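Local coordinates for protein ecto-NAD+ glycohydrolase (CD38 molecule) (PDB 3GC6) that belongs to the ADP-ribosyl cyclase family and forms a disulfide-rich, glycosylated ectoprotein whose core includes a four-stranded parallel sheet, at residues 77-82 / 102-107; 157-162 / 188-193; 162-167 / 194-199. The protein carries 1 engineered substitution. All blocks are in the same frame, centred on the assembly; numbering follows the deposited sequence. Where two conformers were deposited one is given.

Contact 1 is complete along the chain before contact 2 begins, whereas contacts 2 and 3 interleave and share Cys162. The centres of contacts 2 and 3 are about 9 Å apart, and that of contact 1 lies about 12 Å from each. Helix 145-159 runs out in contact 2 and its chain turns directly into strand 164-170 of contact 3, while the loop 188-193 leads into the partner strand 196-203. The Cys81-Cys162 disulfide ties contact 1 to both of the others, and Gly82 N probably also hydrogen-bonds to Cys162 O. The three contacts thus bring the loops at the start of three neighbouring strands of the parallel sheet into one connected region.

Contact 1. Residues 77-82 / 102-107; sequences PTVPCG and RLMTLE. With SO4 (sulfate ion), chain F.
At the edge of the Arg102 guanidinium, near its plane, lies a sulfate ion, with O1 accepting a hydrogen bond from NH1 of Arg102 at 2.6 Å (N-H...O angle 142°). Arg102 closes helix 91-101 in a Schellman motif; Arg100 also binds the sulfate, which probably came from the crystallisation liquor. Away from this charged end, the segments 77-82 and 102-107 run in roughly opposite directions and meet through apolar groups, with no hydrogen bond between them. Val79 and Met104 carry the packing, their side chains lying alongside each other but running in opposite senses. Both methyls of Val79 bear on CB of Met104 from the same side, CG2 at 3.9 Å and CG1 at 4.0 Å. Further out, the Met104 chain bends at its last torsion (chi3 67°), which keeps CE within 4.2 Å of Val79 CG2 while SD meets CG1. The Pro80 ring crosses Met104 at about a right angle and touches SD through CD, 4.1 Å away. More loosely, Pro77 CB approaches Leu106 CD1 at 4.5 Å, and Leu103 reaches Gly82 with its CD2 methyl. Helix 145-159 adds Leu153 against Pro77 and Phe157 against both Val79 and Leu106. Leu103 and Thr105 rest on Val85 of strand 85-88, and the Met104 backbone hydrogen-bonds to Gln83 and Val85, lining this loop up along the edge strand of the parallel sheet.

Contact 2. Residues 157-162 / 188-193; sequences FAESAC and APNLRP
Arg192 folds its side chain along the end of helix 145-159 and directs three of its N-H groups at backbone carbonyls there. Its backbone N bonds to Ala158 O at 3.2 Å. The guanidinium supplies the other two: NE reaches Ala161 O at 2.7 Å (N-H...O angle 153°), and NH2 gives a longer but straighter bond to Ser160 O at 3.2 Å (173°). Both acceptors lie close to the guanidinium plane, so the group takes them edge-on. They receive it differently: NE is only moderately tilted from the Ala161 carbonyl plane, whereas NH2 stands well above that of Ser160, nearly side-on to the C=O bond. A third carbonyl, Glu159 O, lies over one face of the guanidinium, toward its rim and 3.6 Å from Arg192 NE. A bend at chi3 (-60°), after an extended start, turns the planar group so that its edge meets Ser160 O and Ala161 O while one face looks onto Glu159 O.

Ala158 O is shared. Besides Arg192 N it takes a weak bond from Ala161 N and a CA-H...O contact from Leu191 CA at 3.5 Å. Asn190 O, by contrast, comes near Glu159 N at a poor angle and meets Glu159 CA through a C-H contact instead. Leu191 N is satisfied by Ala188 O, and its CD2 methyl lies 4.3 Å from both Ala158 CB and Ala161 CB. Outside the two segments, Ser160 OG bonds to Arg156 O and Leu191 O to the Arg228 side chain.

Across the contact, the arginine's partners are uncharged carbonyls rather than a carboxylate. Gathered where a helix ends, these oxygens probably present a partly negative surface that suits the cation, and the two in-plane bonds fix the guanidinium's rotation.

Contact 3. Residues 162-167 / 194-199; sequences CNTVRV and QVELEA
Strands 164-167 and 196-199 run parallel, with axes 4.6 Å apart and directions 25° from each other, laced together by backbone hydrogen bonds from Glu196 N to Asn163 O, Val165 N to Glu196 O, Glu198 N to Val165 O and Val167 N to Glu198 O. On the buried face Val165 lies obliquely across Leu197. Its CG2 methyl, placed between the backbone N and the carbonyl carbon (chi1 -56°), touches CB and CG of Leu197, each at 3.8 Å. Further along, Val167 CG1, in one of two modelled conformers, reaches Leu197 CD2 and Ala199 CB. Phe86 of strand 85-88 and Phe232 of strand 231-239 extend this apolar layer.

Strands 164-170 and 196-203 are the two strands of a beta-alpha-beta unit, connected through helix 182-187, and form the centre of the four-stranded parallel sheet.

The other face is polar. Arg166 and Glu198 lie side by side, their flat ends turned 76° apart; Arg166 NE is 3.8 Å from Glu198 OE1, a long salt bridge with no N-H aimed at the oxygen. A water bridges the two instead, accepting from Arg166 NE at 3.0 Å in the guanidinium plane and donating to Glu198 OE1 at 2.9 Å. Thr164 CG2 lies over one face of the Arg166 guanidinium, toward its rim, and approaches Glu198 OE2 at 3.8 Å. Arg233 pairs with Glu196 in a salt bridge and only weakly with Glu198.

Contact 1. Residues 77-82 / 102-107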
ATOM      1  N   PRO A  77      -4.957  13.586   7.351  1.00  4.53           N
ATOM      2  CA  PRO A  77      -3.864  14.363   6.718  1.00  4.71           C
ATOM      3  C   PRO A  77      -2.811  14.807   7.742  1.00  4.98           C
ATOM      4  O   PRO A  77      -2.569  16.007   7.943  1.00  5.26           O
ATOM      5  CB  PRO A  77      -4.601  15.570   6.153  1.00  4.72           C
ATOM      6  CG  PRO A  77      -5.721  15.780   7.147  1.00  5.09           C
ATOM      7  CD  PRO A  77      -6.185  14.399   7.514  1.00  4.76           C
ATOM      8  N   THR A  78      -2.159  13.826   8.336  1.00  5.05           N
ATOM      9  CA  THR A  78      -1.201  14.022   9.423  0.50  5.28           C
ATOM     10  C   THR A  78       0.201  13.944   8.815  1.00  5.65           C
ATOM     11  O   THR A  78       0.470  13.008   8.054  1.00  6.38           O
ATOM     12  CB  THR A  78      -1.389  12.882  10.453  0.50  5.37           C
ATOM     13  OG1 THR A  78      -2.745  12.886  10.923  0.50  5.50           O
ATOM     14  CG2 THR A  78      -0.462  13.029  11.633  0.50  5.11           C
ATOM     15  N   VAL A  79       1.071  14.888   9.158  1.00  5.20           N
ATOM     16  CA  VAL A  79       2.425  14.931   8.615  1.00  5.50           C
ATOM     17  C   VAL A  79       3.379  14.800   9.808  1.00  5.55           C
ATOM     18  O   VAL A  79       3.114  15.371  10.885  1.00  5.43           O
ATOM     19  CB  VAL A  79       2.623  16.298   7.901  1.00  5.24           C
ATOM     20  CG1 VAL A  79       4.081  16.551   7.540  1.00  5.96           C
ATOM     21  CG2 VAL A  79       1.710  16.367   6.663  1.00  6.10           C
ATOM     22  N   PRO A  80       4.501  14.071   9.628  1.00  5.52           N
ATOM     23  CA  PRO A  80       5.457  13.956  10.732  1.00  5.41           C
ATOM     24  C   PRO A  80       5.927  15.300  11.271  1.00  5.30           C
ATOM     25  O   PRO A  80       6.032  16.288  10.531  1.00  5.19           O
ATOM     26  CB  PRO A  80       6.644  13.205  10.109  1.00  5.63           C
ATOM     27  CG  PRO A  80       6.028  12.396   9.011  1.00  5.82           C
ATOM     28  CD  PRO A  80       4.885  13.248   8.468  1.00  5.52           C
ATOM     29  N   CYS A  81       6.239  15.329  12.562  1.00  5.49           N
ATOM     30  CA  CYS A  81       6.718  16.546  13.191  1.00  5.91           C
ATOM     31  C   CYS A  81       7.869  17.161  12.433  1.00  5.77           C
ATOM     32  O   CYS A  81       8.813  16.471  12.066  1.00  5.89           O
ATOM     33  CB  CYS A  81       7.162  16.224  14.614  1.00  6.38           C
ATOM     34  SG  CYS A  81       5.800  15.641  15.630  1.00  8.57           S
ATOM     35  N   GLY A  82       7.788  18.468  12.203  1.00  5.32           N
ATOM     36  CA  GLY A  82       8.885  19.186  11.577  1.00  5.46           C
ATOM     37  C   GLY A  82       8.897  19.132  10.054  1.00  5.62           C
ATOM     38  O   GLY A  82       9.747  19.768   9.415  1.00  6.25           O
ATOM     39  N   ARG A 102      11.917  17.468   0.740  1.00  5.15           N
ATOM     40  CA  ARG A 102      11.207  16.273   1.229  1.00  5.45           C
ATOM     41  C   ARG A 102      10.316  16.643   2.423  1.00  5.55           C
ATOM     42  O   ARG A 102      10.325  15.999   3.474  1.00  5.95           O
ATOM     43  CB  ARG A 102      12.196  15.152   1.616  1.00  6.22           C
ATOM     44  CG  ARG A 102      13.246  14.779   0.537  1.00  7.14           C
ATOM     45  CD  ARG A 102      12.696  14.486  -0.847  1.00  9.60           C
ATOM     46  NE  ARG A 102      13.719  13.885  -1.730  1.00 10.95           N
ATOM     47  CZ  ARG A 102      14.525  14.551  -2.565  1.00 11.12           C
ATOM     48  NH1 ARG A 102      14.462  15.867  -2.664  1.00 11.33           N
ATOM     49  NH2 ARG A 102      15.411  13.894  -3.311  1.00 11.50           N
ATOM     50  N   LEU A 103       9.576  17.731   2.249  1.00  5.00           N
ATOM     51  CA  LEU A 103       8.553  18.162   3.209  1.00  4.51           C
ATOM     52  C   LEU A 103       7.164  17.871   2.616  1.00  4.55           C
ATOM     53  O   LEU A 103       7.025  17.411   1.462  1.00  4.86           O
ATOM     54  CB  LEU A 103       8.670  19.674   3.477  1.00  4.56           C
ATOM     55  CG  LEU A 103      10.064  20.093   3.947  1.00  4.53           C
ATOM     56  CD1 LEU A 103      10.200  21.624   4.005  1.00  4.84           C
ATOM     57  CD2 LEU A 103      10.440  19.444   5.282  1.00  5.71           C
ATOM     58  N   MET A 104       6.115  18.108   3.400  1.00  4.12           N
ATOM     59  CA  MET A 104       4.777  17.808   2.894  1.00  4.35           C
ATOM     60  C   MET A 104       3.803  18.983   3.029  1.00  4.07           C
ATOM     61  O   MET A 104       3.581  19.484   4.150  1.00  4.31           O
ATOM     62  CB  MET A 104       4.156  16.589   3.588  1.00  4.96           C
ATOM     63  CG  MET A 104       4.993  15.346   3.469  1.00  5.50           C
ATOM     64  SD  MET A 104       4.328  13.975   4.489  1.00  8.52           S
ATOM     65  CE  MET A 104       2.908  13.809   3.566  1.00  5.85           C
ATOM     66  N   THR A 105       3.252  19.428   1.896  1.00  3.87           N
ATOM     67  CA  THR A 105       2.091  20.326   1.893  1.00  3.90           C
ATOM     68  C   THR A 105       0.797  19.510   2.072  1.00  3.88           C
ATOM     69  O   THR A 105       0.843  18.278   2.082  1.00  4.00           O
ATOM     70  CB  THR A 105       1.940  21.115   0.566  1.00  4.15           C
ATOM     71  OG1 THR A 105       1.651  20.206  -0.501  1.00  4.44           O
ATOM     72  CG2 THR A 105       3.243  21.882   0.236  1.00  3.97           C
ATOM     73  N   LEU A 106      -0.328  20.227   2.140  1.00  4.04           N
ATOM     74  CA  LEU A 106      -1.628  19.566   2.258  1.00  3.99           C
ATOM     75  C   LEU A 106      -1.825  18.640   1.063  1.00  4.10           C
ATOM     76  O   LEU A 106      -2.400  17.566   1.196  1.00  4.19           O
ATOM     77  CB  LEU A 106      -2.730  20.622   2.309  1.00  4.39           C
ATOM     78  CG  LEU A 106      -4.176  20.125   2.491  1.00  4.82           C
ATOM     79  CD1 LEU A 106      -4.283  19.315   3.767  1.00  5.36           C
ATOM     80  CD2 LEU A 106      -5.156  21.295   2.469  1.00  5.06           C
ATOM     81  N   GLU A 107      -1.353  19.072  -0.104  1.00  4.02           N
ATOM     82  CA  GLU A 107      -1.529  18.287  -1.326  1.00  4.59           C
ATOM     83  C   GLU A 107      -0.589  17.096  -1.411  1.00  4.78           C
ATOM     84  O   GLU A 107      -0.658  16.313  -2.362  1.00  4.90           O
ATOM     85  CB  GLU A 107      -1.395  19.204  -2.548  1.00  5.09           C
ATOM     86  CG  GLU A 107      -2.433  20.290  -2.626  1.00  5.28           C
ATOM     87  CD  GLU A 107      -2.221  21.433  -1.623  1.00  6.39           C
ATOM     88  OE1 GLU A 107      -1.076  21.670  -1.195  1.00  5.20           O
ATOM     89  OE2 GLU A 107      -3.179  22.135  -1.283  1.00  8.04           O
TER
HETATM   90  S   SO4 F 280      16.519  15.576  -5.836  1.00 17.30           S
HETATM   91  O1  SO4 F 280      15.679  16.304  -4.879  1.00 17.37           O
HETATM   92  O2  SO4 F 280      17.733  15.098  -5.191  1.00 17.26           O
HETATM   93  O3  SO4 F 280      15.757  14.442  -6.355  1.00 17.18           O
HETATM   94  O4  SO4 F 280      16.869  16.493  -6.925  1.00 17.04           O

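Contact 2. Residues 157-162 / 188-193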
ATOM      1  N   PHE A 157      -5.406  19.101   9.101  1.00  3.72           N
ATOM      2  CA  PHE A 157      -3.968  19.258   8.800  1.00  3.78           C
ATOM      3  C   PHE A 157      -3.361  20.269   9.798  1.00  3.52           C
ATOM      4  O   PHE A 157      -2.306  20.008  10.386  1.00  3.84           O
ATOM      5  CB  PHE A 157      -3.901  19.773   7.358  1.00  3.76           C
ATOM      6  CG  PHE A 157      -2.506  20.024   6.802  1.00  3.78           C
ATOM      7  CD1 PHE A 157      -1.668  18.961   6.450  1.00  3.89           C
ATOM      8  CD2 PHE A 157      -2.117  21.322   6.460  1.00  3.97           C
ATOM      9  CE1 PHE A 157      -0.407  19.210   5.845  1.00  4.30           C
ATOM     10  CE2 PHE A 157      -0.865  21.573   5.865  1.00  4.03           C
ATOM     11  CZ  PHE A 157      -0.015  20.521   5.569  1.00  4.29           C
ATOM     12  N   ALA A 158      -4.059  21.377  10.058  1.00  3.76           N
ATOM     13  CA  ALA A 158      -3.529  22.408  10.963  1.00  3.64           C
ATOM     14  C   ALA A 158      -3.557  21.916  12.411  1.00  3.59           C
ATOM     15  O   ALA A 158      -2.601  22.147  13.177  1.00  3.81           O
ATOM     16  CB  ALA A 158      -4.324  23.715  10.825  1.00  4.00           C
ATOM     17  N   GLU A 159      -4.646  21.251  12.784  1.00  3.77           N
ATOM     18  CA  GLU A 159      -4.787  20.780  14.159  1.00  4.14           C
ATOM     19  C   GLU A 159      -3.747  19.741  14.555  1.00  4.27           C
ATOM     20  O   GLU A 159      -3.413  19.616  15.749  1.00  4.41           O
ATOM     21  CB  GLU A 159      -6.172  20.212  14.403  1.00  4.61           C
ATOM     22  CG  GLU A 159      -7.241  21.248  14.409  1.00  5.78           C
ATOM     23  CD  GLU A 159      -8.664  20.638  14.307  1.00  7.73           C
ATOM     24  OE1 GLU A 159      -8.799  19.401  14.207  1.00  8.24           O
ATOM     25  OE2 GLU A 159      -9.628  21.430  14.304  1.00  9.26           O
ATOM     26  N   SER A 160      -3.261  18.976  13.592  1.00  4.17           N
ATOM     27  CA  SER A 160      -2.335  17.890  13.917  1.00  4.53           C
ATOM     28  C   SER A 160      -0.860  18.292  13.774  1.00  4.46           C
ATOM     29  O   SER A 160       0.020  17.483  14.073  1.00  4.63           O
ATOM     30  CB  SER A 160      -2.630  16.676  13.016  1.00  5.06           C
ATOM     31  OG  SER A 160      -2.444  17.023  11.675  1.00  5.82           O
ATOM     32  N   ALA A 161      -0.588  19.520  13.346  1.00  4.40           N
ATOM     33  CA  ALA A 161       0.796  19.990  13.159  1.00  4.44           C
ATOM     34  C   ALA A 161       1.612  19.859  14.433  1.00  4.75           C
ATOM     35  O   ALA A 161       1.083  20.021  15.549  1.00  5.14           O
ATOM     36  CB  ALA A 161       0.811  21.450  12.734  1.00  4.54           C
ATOM     37  N   CYS A 162       2.903  19.574  14.267  1.00  5.02           N
ATOM     38  CA  CYS A 162       3.745  19.363  15.430  1.00  5.51           C
ATOM     39  C   CYS A 162       5.119  19.969  15.224  1.00  5.20           C
ATOM     40  O   CYS A 162       5.660  19.953  14.096  1.00  5.03           O
ATOM     41  CB  CYS A 162       3.862  17.867  15.697  1.00  6.04           C
ATOM     42  SG  CYS A 162       5.316  17.312  16.623  1.00  8.88           S
ATOM     43  N   ALA A 188      -4.425  28.821   9.661  1.00  4.23           N
ATOM     44  CA  ALA A 188      -3.718  29.497  10.759  1.00  4.30           C
ATOM     45  C   ALA A 188      -4.529  29.513  12.069  1.00  4.52           C
ATOM     46  O   ALA A 188      -3.997  29.246  13.121  1.00  4.65           O
ATOM     47  CB  ALA A 188      -3.248  30.929  10.341  1.00  4.15           C
ATOM     48  N   PRO A 189      -5.843  29.797  12.000  1.00  4.47           N
ATOM     49  CA  PRO A 189      -6.614  29.879  13.254  1.00  4.62           C
ATOM     50  C   PRO A 189      -6.782  28.533  13.951  1.00  4.52           C
ATOM     51  O   PRO A 189      -7.172  28.514  15.127  1.00  5.07           O
ATOM     52  CB  PRO A 189      -7.993  30.393  12.785  1.00  4.46           C
ATOM     53  CG  PRO A 189      -7.649  31.191  11.547  1.00  5.41           C
ATOM     54  CD  PRO A 189      -6.576  30.407  10.862  1.00  4.88           C
ATOM     55  N   ASN A 190      -6.495  27.444  13.230  1.00  4.58           N
ATOM     56  CA  ASN A 190      -6.679  26.109  13.783  1.00  4.55           C
ATOM     57  C   ASN A 190      -5.359  25.388  14.070  1.00  4.54           C
ATOM     58  O   ASN A 190      -5.377  24.208  14.415  1.00  4.68           O
ATOM     59  CB  ASN A 190      -7.580  25.270  12.888  1.00  4.95           C
ATOM     60  CG  ASN A 190      -9.005  25.720  12.960  1.00  5.16           C
ATOM     61  OD1 ASN A 190      -9.595  26.184  11.964  1.00  5.98           O
ATOM     62  ND2 ASN A 190      -9.572  25.622  14.157  1.00  6.17           N
ATOM     63  N   LEU A 191      -4.253  26.112  13.950  1.00  4.36           N
ATOM     64  CA  LEU A 191      -2.937  25.513  14.253  1.00  4.31           C
ATOM     65  C   LEU A 191      -2.900  24.999  15.684  1.00  4.21           C
ATOM     66  O   LEU A 191      -3.365  25.662  16.608  1.00  4.23           O
ATOM     67  CB  LEU A 191      -1.811  26.543  14.085  1.00  4.12           C
ATOM     68  CG  LEU A 191      -1.349  26.732  12.659  1.00  5.48           C
ATOM     69  CD1 LEU A 191      -0.429  27.980  12.605  1.00  5.93           C
ATOM     70  CD2 LEU A 191      -0.621  25.458  12.123  1.00  5.36           C
ATOM     71  N   ARG A 192      -2.305  23.825  15.874  1.00  4.05           N
ATOM     72  CA  ARG A 192      -2.128  23.278  17.220  1.00  4.15           C
ATOM     73  C   ARG A 192      -1.362  24.286  18.068  1.00  4.15           C
ATOM     74  O   ARG A 192      -0.320  24.807  17.639  1.00  4.16           O
ATOM     75  CB  ARG A 192      -1.339  21.963  17.177  1.00  4.19           C
ATOM     76  CG  ARG A 192      -1.279  21.304  18.548  1.00  4.42           C
ATOM     77  CD  ARG A 192      -0.181  20.244  18.602  1.00  4.31           C
ATOM     78  NE  ARG A 192      -0.341  19.154  17.655  1.00  4.48           N
ATOM     79  CZ  ARG A 192      -0.951  17.989  17.947  1.00  4.08           C
ATOM     80  NH1 ARG A 192      -1.540  17.804  19.119  1.00  4.82           N
ATOM     81  NH2 ARG A 192      -1.017  17.024  17.038  1.00  4.82           N
ATOM     82  N   PRO A 193      -1.889  24.586  19.271  1.00  4.31           N
ATOM     83  CA  PRO A 193      -1.131  25.562  20.067  1.00  4.62           C
ATOM     84  C   PRO A 193       0.309  25.112  20.337  1.00  4.71           C
ATOM     85  O   PRO A 193       0.592  23.912  20.444  1.00  4.59           O
ATOM     86  CB  PRO A 193      -1.939  25.670  21.362  1.00  4.71           C
ATOM     87  CG  PRO A 193      -3.329  25.333  20.925  1.00  4.83           C
ATOM     88  CD  PRO A 193      -3.148  24.197  19.914  1.00  4.69           C
TER

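Contact 3. Residues 162-167 / 194-199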
ATOM      1  N   CYS A 162       2.903  19.574  14.267  1.00  5.02           N
ATOM      2  CA  CYS A 162       3.745  19.363  15.430  1.00  5.51           C
ATOM      3  C   CYS A 162       5.119  19.969  15.224  1.00  5.20           C
ATOM      4  O   CYS A 162       5.660  19.953  14.096  1.00  5.03           O
ATOM      5  CB  CYS A 162       3.862  17.867  15.697  1.00  6.04           C
ATOM      6  SG  CYS A 162       5.316  17.312  16.623  1.00  8.88           S
ATOM      7  N   ASN A 163       5.676  20.501  16.309  1.00  4.90           N
ATOM      8  CA  ASN A 163       6.989  21.140  16.298  1.00  4.99           C
ATOM      9  C   ASN A 163       7.099  22.290  15.292  1.00  4.87           C
ATOM     10  O   ASN A 163       6.222  23.164  15.290  1.00  5.32           O
ATOM     11  CB  ASN A 163       8.085  20.086  16.148  1.00  5.17           C
ATOM     12  CG  ASN A 163       8.102  19.122  17.339  1.00  6.24           C
ATOM     13  OD1 ASN A 163       7.637  19.470  18.409  1.00  7.08           O
ATOM     14  ND2 ASN A 163       8.644  17.936  17.149  1.00  7.32           N
ATOM     15  N   THR A 164       8.139  22.337  14.469  1.00  4.70           N
ATOM     16  CA  THR A 164       8.287  23.505  13.593  1.00  4.84           C
ATOM     17  C   THR A 164       7.502  23.332  12.302  1.00  4.78           C
ATOM     18  O   THR A 164       7.657  22.309  11.629  1.00  4.44           O
ATOM     19  CB  THR A 164       9.764  23.801  13.265  1.00  5.46           C
ATOM     20  OG1 THR A 164      10.413  24.203  14.474  1.00  6.62           O
ATOM     21  CG2 THR A 164       9.880  24.930  12.234  1.00  5.92           C
ATOM     22  N   VAL A 165       6.663  24.318  11.972  1.00  4.30           N
ATOM     23  CA  VAL A 165       5.965  24.333  10.668  1.00  4.43           C
ATOM     24  C   VAL A 165       6.458  25.532   9.850  1.00  3.90           C
ATOM     25  O   VAL A 165       6.900  26.533  10.420  1.00  4.19           O
ATOM     26  CB  VAL A 165       4.418  24.366  10.766  1.00  4.44           C
ATOM     27  CG1 VAL A 165       3.925  23.178  11.615  1.00  4.86           C
ATOM     28  CG2 VAL A 165       3.937  25.670  11.355  1.00  5.39           C
ATOM     29  N   ARG A 166       6.362  25.422   8.523  1.00  4.31           N
ATOM     30  CA  ARG A 166       6.850  26.478   7.635  1.00  4.47           C
ATOM     31  C   ARG A 166       5.705  26.917   6.749  1.00  4.75           C
ATOM     32  O   ARG A 166       4.868  26.107   6.353  1.00  4.95           O
ATOM     33  CB  ARG A 166       8.042  25.957   6.806  1.00  5.37           C
ATOM     34  CG  ARG A 166       9.239  25.598   7.706  1.00  6.13           C
ATOM     35  CD  ARG A 166      10.191  24.558   7.140  1.00  8.19           C
ATOM     36  NE  ARG A 166      11.370  24.498   8.017  1.00  9.92           N
ATOM     37  CZ  ARG A 166      11.527  23.589   8.973  1.00 10.86           C
ATOM     38  NH1 ARG A 166      10.605  22.644   9.135  1.00 10.05           N
ATOM     39  NH2 ARG A 166      12.620  23.609   9.749  1.00 11.87           N
ATOM     40  N   VAL A 167       5.567  28.224   6.530  0.50  4.41           N
ATOM     41  CA  VAL A 167       4.627  28.702   5.503  0.50  4.22           C
ATOM     42  C   VAL A 167       5.350  29.512   4.440  0.50  4.35           C
ATOM     43  O   VAL A 167       6.245  30.306   4.747  0.50  4.31           O
ATOM     44  CB  VAL A 167       3.432  29.523   6.079  0.50  4.26           C
ATOM     45  CG1 VAL A 167       3.915  30.778   6.802  0.50  4.52           C
ATOM     46  CG2 VAL A 167       2.444  29.903   4.975  0.50  4.27           C
ATOM     47  N   GLN A 194       1.194  26.099  20.484  1.00  4.63           N
ATOM     48  CA  GLN A 194       2.596  25.877  20.890  1.00  4.57           C
ATOM     49  C   GLN A 194       3.505  25.209  19.857  1.00  4.71           C
ATOM     50  O   GLN A 194       4.661  24.903  20.160  1.00  5.04           O
ATOM     51  CB  GLN A 194       2.674  25.135  22.228  1.00  4.98           C
ATOM     52  CG  GLN A 194       2.069  25.963  23.337  1.00  5.38           C
ATOM     53  CD  GLN A 194       2.158  25.307  24.709  1.00  6.40           C
ATOM     54  OE1 GLN A 194       3.195  24.765  25.069  1.00  8.62           O
ATOM     55  NE2 GLN A 194       1.086  25.365  25.467  1.00  6.92           N
ATOM     56  N   VAL A 195       3.006  24.995  18.641  1.00  4.33           N
ATOM     57  CA  VAL A 195       3.960  24.748  17.546  1.00  4.44           C
ATOM     58  C   VAL A 195       4.773  26.040  17.300  1.00  4.50           C
ATOM     59  O   VAL A 195       4.488  27.081  17.898  1.00  4.53           O
ATOM     60  CB  VAL A 195       3.281  24.235  16.247  1.00  4.46           C
ATOM     61  CG1 VAL A 195       2.414  23.027  16.555  1.00  4.66           C
ATOM     62  CG2 VAL A 195       2.453  25.320  15.596  1.00  4.70           C
ATOM     63  N   GLU A 196       5.799  25.950  16.451  1.00  4.58           N
ATOM     64  CA  GLU A 196       6.547  27.132  16.056  1.00  4.80           C
ATOM     65  C   GLU A 196       6.355  27.293  14.571  1.00  4.88           C
ATOM     66  O   GLU A 196       6.356  26.297  13.812  1.00  5.43           O
ATOM     67  CB  GLU A 196       8.041  27.021  16.385  1.00  5.15           C
ATOM     68  CG  GLU A 196       8.267  26.684  17.862  1.00  6.17           C
ATOM     69  CD  GLU A 196       9.686  26.905  18.320  1.00  8.44           C
ATOM     70  OE1 GLU A 196      10.521  27.332  17.493  1.00  9.22           O
ATOM     71  OE2 GLU A 196       9.943  26.657  19.525  1.00  9.41           O
ATOM     72  N   LEU A 197       6.152  28.523  14.136  1.00  4.56           N
ATOM     73  CA  LEU A 197       5.890  28.738  12.720  1.00  4.42           C
ATOM     74  C   LEU A 197       6.909  29.688  12.130  1.00  4.59           C
ATOM     75  O   LEU A 197       7.163  30.783  12.687  1.00  4.76           O
ATOM     76  CB  LEU A 197       4.464  29.287  12.529  1.00  4.71           C
ATOM     77  CG  LEU A 197       3.983  29.501  11.088  1.00  5.04           C
ATOM     78  CD1 LEU A 197       2.447  29.307  11.009  1.00  6.02           C
ATOM     79  CD2 LEU A 197       4.395  30.868  10.565  1.00  6.13           C
ATOM     80  N   GLU A 198       7.490  29.272  11.009  1.00  4.57           N
ATOM     81  CA  GLU A 198       8.358  30.141  10.239  1.00  4.77           C
ATOM     82  C   GLU A 198       7.657  30.515   8.951  1.00  5.24           C
ATOM     83  O   GLU A 198       7.172  29.636   8.203  1.00  5.24           O
ATOM     84  CB  GLU A 198       9.652  29.436   9.847  1.00  5.18           C
ATOM     85  CG  GLU A 198      10.455  28.956  10.967  1.00  5.95           C
ATOM     86  CD  GLU A 198      11.641  28.155  10.466  1.00  8.16           C
ATOM     87  OE1 GLU A 198      11.846  28.066   9.223  1.00  8.76           O
ATOM     88  OE2 GLU A 198      12.354  27.626  11.323  1.00  9.46           O
ATOM     89  N   ALA A 199       7.608  31.813   8.676  1.00  4.61           N
ATOM     90  CA  ALA A 199       7.052  32.299   7.408  1.00  4.58           C
ATOM     91  C   ALA A 199       8.171  32.860   6.551  1.00  4.52           C
ATOM     92  O   ALA A 199       9.065  33.545   7.047  1.00  4.32           O
ATOM     93  CB  ALA A 199       6.037  33.369   7.653  1.00  5.11           C
TER
HETATM   94  O   HOH W   1      13.540  26.463   7.569  1.00 11.05           O